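Local coordinates for fructuronate-tagaturonate epimerase UxaE from Cohnella laeviribosi in complex with 1 glycerol (Cohnella laeviribosi, PDB 6IL9), which probably catalyses the interconversion of fructuronate and tagaturonate as an epimerase built on a zinc-binding TIM barrel, at residues A[107-110]-A[111-114]; A[448-451]-A[452-456]. All coordinates share one frame; numbering follows the deposited sequence.

Following the chain from the N terminus, contact 1 comes first: residues 107-114 finish helix 104-111 and turn the chain toward strand 117-124, so it closes the link between the first barrel strand, 93-96, and the second. The C-terminal helix 469-487 flanks this corner. Contact 2 follows far along the sequence, where residues 448-456 form a tight loop between helices 442-446 and 458-467, with helix 384-402 against its base. The two are in series, neither nested nor crossed. Their centres lie about 37 Å apart and they do not touch: one belongs to the barrel wall, the other to the surface of the helical C-terminal part.

Contact 1 (A[107-110]-A[111-114]); sequences HVQT and VRGR
Val111 N reaches back to His107 O at 3.2 Å and Arg112 N to Val108 O at 2.9 Å, the last helical bonds before the chain leaves helix 104-111 in a type II beta turn from Val111 to Arg114. That turn is closed by Arg114 N on Val111 O, and Gly113 supplies the positive phi it needs. Val111 folds its CG2 back over the helix end, where it meets Val108 O at 3.5 Å; around it, Leu96, Pro118, Ile116 and Tyr151 bury the side chain against the barrel. With an alanine here both methyls are gone, and the space between Leu96, Pro118 and Tyr151 would probably be left poorly filled.

Arg112 puts CG opposite its backbone N (chi1 175°), then bends at chi3 (-64°), which brings the guanidinium alongside Gln109. The two side chains run the same way, Arg112 NH1 lying 3.9 Å from Gln109 CG, while Gln109 CA sits over one guanidinium face near its rim. Amide and guanidinium are turned 38° from each other, yet both find the same carboxylate: Arg112 NH2 makes a salt bridge to Glu149, and Gln109 NE2 bonds to its other oxygen, while Gln109 OE1 is taken by Arg477 of helix 469-487. On the other flank, Arg114 CD passes 3.3 Å from Thr110 O on its way to Asp485. A water lies 2.9 Å from Gln109 O and 2.8 Å from Arg112 O and can bridge them.

At this helix end Val111 O is thus taken by the turn, and Gln109 O can be served by water. Each arginine charge is balanced by an outside carboxylate, Arg112 by Glu149 of helix 135-149 and Arg114 by Asp485 of helix 469-487, which ties the barrel corner to both helices.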
ATOM      1  N   HIS A 107       3.031 -12.608  -0.833  1.00 17.10           N
ATOM      2  CA  HIS A 107       2.535 -11.677  -1.847  1.00 14.91           C
ATOM      3  C   HIS A 107       3.044 -12.041  -3.231  1.00 17.91           C
ATOM      4  O   HIS A 107       2.280 -12.040  -4.204  1.00 17.07           O
ATOM      5  CB  HIS A 107       2.937 -10.249  -1.488  1.00 17.27           C
ATOM      6  CG  HIS A 107       2.064  -9.644  -0.439  1.00 15.10           C
ATOM      7  ND1 HIS A 107       2.459  -8.583   0.342  1.00 15.46           N
ATOM      8  CD2 HIS A 107       0.811  -9.963  -0.041  1.00 15.80           C
ATOM      9  CE1 HIS A 107       1.478  -8.264   1.170  1.00 15.40           C
ATOM     10  NE2 HIS A 107       0.465  -9.084   0.955  1.00 16.42           N
ATOM     11  N   VAL A 108       4.336 -12.345  -3.335  1.00 15.41           N
ATOM     12  CA  VAL A 108       4.913 -12.764  -4.609  1.00 16.45           C
ATOM     13  C   VAL A 108       4.255 -14.050  -5.105  1.00 17.67           C
ATOM     14  O   VAL A 108       3.909 -14.176  -6.288  1.00 18.23           O
ATOM     15  CB  VAL A 108       6.435 -12.933  -4.472  1.00 16.28           C
ATOM     16  CG1 VAL A 108       6.990 -13.566  -5.743  1.00 18.78           C
ATOM     17  CG2 VAL A 108       7.092 -11.586  -4.188  1.00 18.74           C
ATOM     18  N   GLN A 109       4.091 -15.034  -4.211  1.00 17.35           N
ATOM     19  CA  GLN A 109       3.433 -16.286  -4.586  1.00 17.19           C
ATOM     20  C   GLN A 109       2.038 -16.051  -5.142  1.00 19.38           C
ATOM     21  O   GLN A 109       1.577 -16.809  -6.011  1.00 20.43           O
ATOM     22  CB  GLN A 109       3.354 -17.228  -3.380  1.00 16.42           C
ATOM     23  CG  GLN A 109       4.710 -17.739  -2.908  1.00 18.69           C
ATOM     24  CD  GLN A 109       4.678 -18.109  -1.447  1.00 22.25           C
ATOM     25  OE1 GLN A 109       3.606 -18.209  -0.852  1.00 21.79           O
ATOM     26  NE2 GLN A 109       5.849 -18.292  -0.850  1.00 23.26           N
ATOM     27  N   THR A 110       1.358 -15.005  -4.665  1.00 17.52           N
ATOM     28  CA  THR A 110      -0.002 -14.723  -5.106  1.00 18.92           C
ATOM     29  C   THR A 110      -0.036 -14.122  -6.508  1.00 19.10           C
ATOM     30  O   THR A 110      -0.894 -14.488  -7.316  1.00 17.78           O
ATOM     31  CB  THR A 110      -0.687 -13.782  -4.114  1.00 18.26           C
ATOM     32  OG1 THR A 110      -0.639 -14.366  -2.802  1.00 17.51           O
ATOM     33  CG2 THR A 110      -2.152 -13.554  -4.523  1.00 15.50           C
ATOM     34  N   VAL A 111       0.875 -13.201  -6.826  1.00 16.33           N
ATOM     35  CA  VAL A 111       0.830 -12.576  -8.144  1.00 18.37           C
ATOM     36  C   VAL A 111       1.566 -13.382  -9.206  1.00 18.47           C
ATOM     37  O   VAL A 111       1.388 -13.107 -10.400  1.00 18.09           O
ATOM     38  CB  VAL A 111       1.390 -11.137  -8.131  1.00 17.66           C
ATOM     39  CG1 VAL A 111       0.543 -10.244  -7.216  1.00 16.71           C
ATOM     40  CG2 VAL A 111       2.872 -11.110  -7.730  1.00 18.92           C
ATOM     41  N   ARG A 112       2.400 -14.344  -8.812  1.00 18.48           N
ATOM     42  CA  ARG A 112       3.065 -15.214  -9.780  1.00 21.74           C
ATOM     43  C   ARG A 112       2.033 -15.864 -10.695  1.00 20.82           C
ATOM     44  O   ARG A 112       1.039 -16.425 -10.230  1.00 23.51           O
ATOM     45  CB  ARG A 112       3.885 -16.280  -9.035  1.00 22.87           C
ATOM     46  CG  ARG A 112       4.537 -17.341  -9.917  1.00 26.32           C
ATOM     47  CD  ARG A 112       5.028 -18.517  -9.058  1.00 31.47           C
ATOM     48  NE  ARG A 112       6.072 -18.113  -8.122  1.00 33.64           N
ATOM     49  CZ  ARG A 112       6.190 -18.552  -6.871  1.00 27.93           C
ATOM     50  NH1 ARG A 112       5.323 -19.424  -6.361  1.00 31.37           N
ATOM     51  NH2 ARG A 112       7.185 -18.110  -6.120  1.00 32.80           N
ATOM     52  N   GLY A 113       2.238 -15.727 -12.004  1.00 21.97           N
ATOM     53  CA  GLY A 113       1.325 -16.334 -12.952  1.00 22.21           C
ATOM     54  C   GLY A 113       0.038 -15.576 -13.192  1.00 24.08           C
ATOM     55  O   GLY A 113      -0.871 -16.118 -13.833  1.00 24.89           O
ATOM     56  N   ARG A 114      -0.071 -14.346 -12.703  1.00 19.57           N
ATOM     57  CA  ARG A 114      -1.237 -13.502 -12.919  1.00 18.88           C
ATOM     58  C   ARG A 114      -0.814 -12.222 -13.628  1.00 19.31           C
ATOM     59  O   ARG A 114       0.315 -11.748 -13.470  1.00 21.20           O
ATOM     60  CB  ARG A 114      -1.925 -13.163 -11.576  1.00 20.21           C
ATOM     61  CG  ARG A 114      -1.936 -14.353 -10.660  1.00 25.66           C
ATOM     62  CD  ARG A 114      -3.121 -14.392  -9.770  1.00 29.08           C
ATOM     63  NE  ARG A 114      -4.399 -14.153 -10.432  1.00 36.33           N
ATOM     64  CZ  ARG A 114      -5.564 -14.441  -9.864  1.00 27.98           C
ATOM     65  NH1 ARG A 114      -5.572 -14.996  -8.657  1.00 31.35           N
ATOM     66  NH2 ARG A 114      -6.712 -14.165 -10.488  1.00 26.21           N
TER
HETATM   67  O   HOH W   1      -0.241 -17.673  -8.075  1.00 34.56           O

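Contact 2 (A[448-451]-A[452-456]); sequences AKKD and DGSSL
Lys450 starts with CG opposite its own carbonyl carbon (chi1 -66°), and later bends at chi3 and chi4 carry the chain past Ser454 until NZ reaches Ser455 O at 3.1 Å. On the way, Lys450 CE passes 3.2 Å from Ser454 OG, and CG rests against Leu456 CD1. Asp452, with chi1 at 65°, curls its carboxylate back so that OD1 accepts two bonds from one residue. Ser454 OG comes in on the syn side at 2.6 Å, and Ser454 N arrives from above the carboxylate plane at 3.0 Å, completing an Asx turn.

Underneath lies a compact hairpin loop. Gly453 N closes a type I turn on Lys450 O at 3.0 Å, and Lys450 N returns a nearly straight bond to Ser454 O at 2.8 Å; with the positive phi of Gly453 this is a type I turn followed by a G1 beta bulge. Farther down, Leu456 N bonds to Ala448 O at 2.9 Å, where Ala448 CB and Leu456 CB pack together and Tyr393 of helix 384-402 touches both.

The loop is thus held mostly by polar bonds at its exposed end and by an apolar patch at its base. Two donors on Asp452 OD1 fix the carboxylate's rotation and would be expected to favour its charged form, despite the nearby carboxylate of Asp451.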
ATOM      1  N   ALA A 448       3.839  -1.847  21.959  1.00 22.22           N
ATOM      2  CA  ALA A 448       3.530  -1.986  23.378  1.00 23.77           C
ATOM      3  C   ALA A 448       4.698  -2.606  24.137  1.00 26.43           C
ATOM      4  O   ALA A 448       5.360  -3.524  23.652  1.00 24.63           O
ATOM      5  CB  ALA A 448       2.284  -2.846  23.568  1.00 24.91           C
ATOM      6  N   LYS A 449       4.943  -2.113  25.346  1.00 29.14           N
ATOM      7  CA  LYS A 449       6.059  -2.609  26.135  1.00 27.18           C
ATOM      8  C   LYS A 449       5.617  -2.893  27.563  1.00 25.01           C
ATOM      9  O   LYS A 449       4.570  -2.423  28.025  1.00 24.00           O
ATOM     10  CB  LYS A 449       7.236  -1.624  26.109  1.00 28.42           C
ATOM     11  CG  LYS A 449       8.046  -1.737  24.818  1.00 30.61           C
ATOM     12  CD  LYS A 449       8.621  -0.419  24.384  1.00 36.84           C
ATOM     13  CE  LYS A 449       8.850  -0.412  22.875  1.00 35.34           C
ATOM     14  NZ  LYS A 449       9.525  -1.657  22.415  1.00 35.10           N
ATOM     15  N   LYS A 450       6.418  -3.723  28.235  1.00 23.73           N
ATOM     16  CA  LYS A 450       6.283  -3.990  29.654  1.00 24.69           C
ATOM     17  C   LYS A 450       6.994  -2.902  30.454  1.00 23.82           C
ATOM     18  O   LYS A 450       7.678  -2.029  29.907  1.00 26.01           O
ATOM     19  CB  LYS A 450       6.877  -5.352  30.013  1.00 28.42           C
ATOM     20  CG  LYS A 450       6.145  -6.548  29.424  1.00 33.16           C
ATOM     21  CD  LYS A 450       6.653  -7.851  30.037  1.00 34.07           C
ATOM     22  CE  LYS A 450       7.414  -8.690  29.029  1.00 39.66           C
ATOM     23  NZ  LYS A 450       6.499  -9.359  28.064  1.00 41.59           N
ATOM     24  N   ASP A 451       6.855  -2.988  31.778  1.00 23.92           N
ATOM     25  CA  ASP A 451       7.450  -1.978  32.646  1.00 27.20           C
ATOM     26  C   ASP A 451       8.973  -1.976  32.578  1.00 29.24           C
ATOM     27  O   ASP A 451       9.591  -0.959  32.908  1.00 29.23           O
ATOM     28  CB  ASP A 451       6.970  -2.165  34.093  1.00 27.25           C
ATOM     29  CG  ASP A 451       7.354  -3.519  34.689  1.00 33.56           C
ATOM     30  OD1 ASP A 451       8.161  -4.254  34.089  1.00 35.61           O
ATOM     31  OD2 ASP A 451       6.841  -3.843  35.783  1.00 35.55           O
ATOM     32  N   ASP A 452       9.590  -3.080  32.167  1.00 27.33           N
ATOM     33  CA  ASP A 452      11.041  -3.138  32.034  1.00 29.51           C
ATOM     34  C   ASP A 452      11.525  -2.741  30.648  1.00 30.44           C
ATOM     35  O   ASP A 452      12.724  -2.843  30.374  1.00 31.32           O
ATOM     36  CB  ASP A 452      11.560  -4.541  32.375  1.00 33.69           C
ATOM     37  CG  ASP A 452      11.088  -5.604  31.393  1.00 35.63           C
ATOM     38  OD1 ASP A 452      10.285  -5.277  30.490  1.00 31.59           O
ATOM     39  OD2 ASP A 452      11.515  -6.776  31.535  1.00 37.69           O
ATOM     40  N   GLY A 453      10.622  -2.313  29.765  1.00 28.11           N
ATOM     41  CA  GLY A 453      10.996  -1.886  28.437  1.00 29.83           C
ATOM     42  C   GLY A 453      10.983  -2.968  27.380  1.00 26.45           C
ATOM     43  O   GLY A 453      11.095  -2.644  26.194  1.00 31.43           O
ATOM     44  N   SER A 454      10.868  -4.236  27.764  1.00 27.11           N
ATOM     45  CA  SER A 454      10.770  -5.306  26.782  1.00 31.54           C
ATOM     46  C   SER A 454       9.409  -5.260  26.092  1.00 28.38           C
ATOM     47  O   SER A 454       8.470  -4.619  26.567  1.00 26.08           O
ATOM     48  CB  SER A 454      10.975  -6.673  27.438  1.00 25.47           C
ATOM     49  OG  SER A 454      10.016  -6.921  28.446  1.00 31.13           O
ATOM     50  N   SER A 455       9.307  -5.945  24.955  1.00 32.48           N
ATOM     51  CA  SER A 455       8.064  -5.889  24.195  1.00 29.46           C
ATOM     52  C   SER A 455       6.976  -6.683  24.903  1.00 26.63           C
ATOM     53  O   SER A 455       7.228  -7.737  25.495  1.00 28.05           O
ATOM     54  CB  SER A 455       8.270  -6.403  22.765  1.00 30.57           C
ATOM     55  OG  SER A 455       8.268  -7.814  22.723  1.00 33.05           O
ATOM     56  N   LEU A 456       5.753  -6.146  24.862  1.00 26.11           N
ATOM     57  CA  LEU A 456       4.624  -6.813  25.490  1.00 25.77           C
ATOM     58  C   LEU A 456       4.068  -7.916  24.596  1.00 24.50           C
ATOM     59  O   LEU A 456       3.729  -8.997  25.082  1.00 25.11           O
ATOM     60  CB  LEU A 456       3.548  -5.782  25.834  1.00 23.66           C
ATOM     61  CG  LEU A 456       2.351  -6.213  26.685  1.00 25.39           C
ATOM     62  CD1 LEU A 456       2.761  -6.791  28.048  1.00 28.16           C
ATOM     63  CD2 LEU A 456       1.392  -5.036  26.878  1.00 26.82           C
TER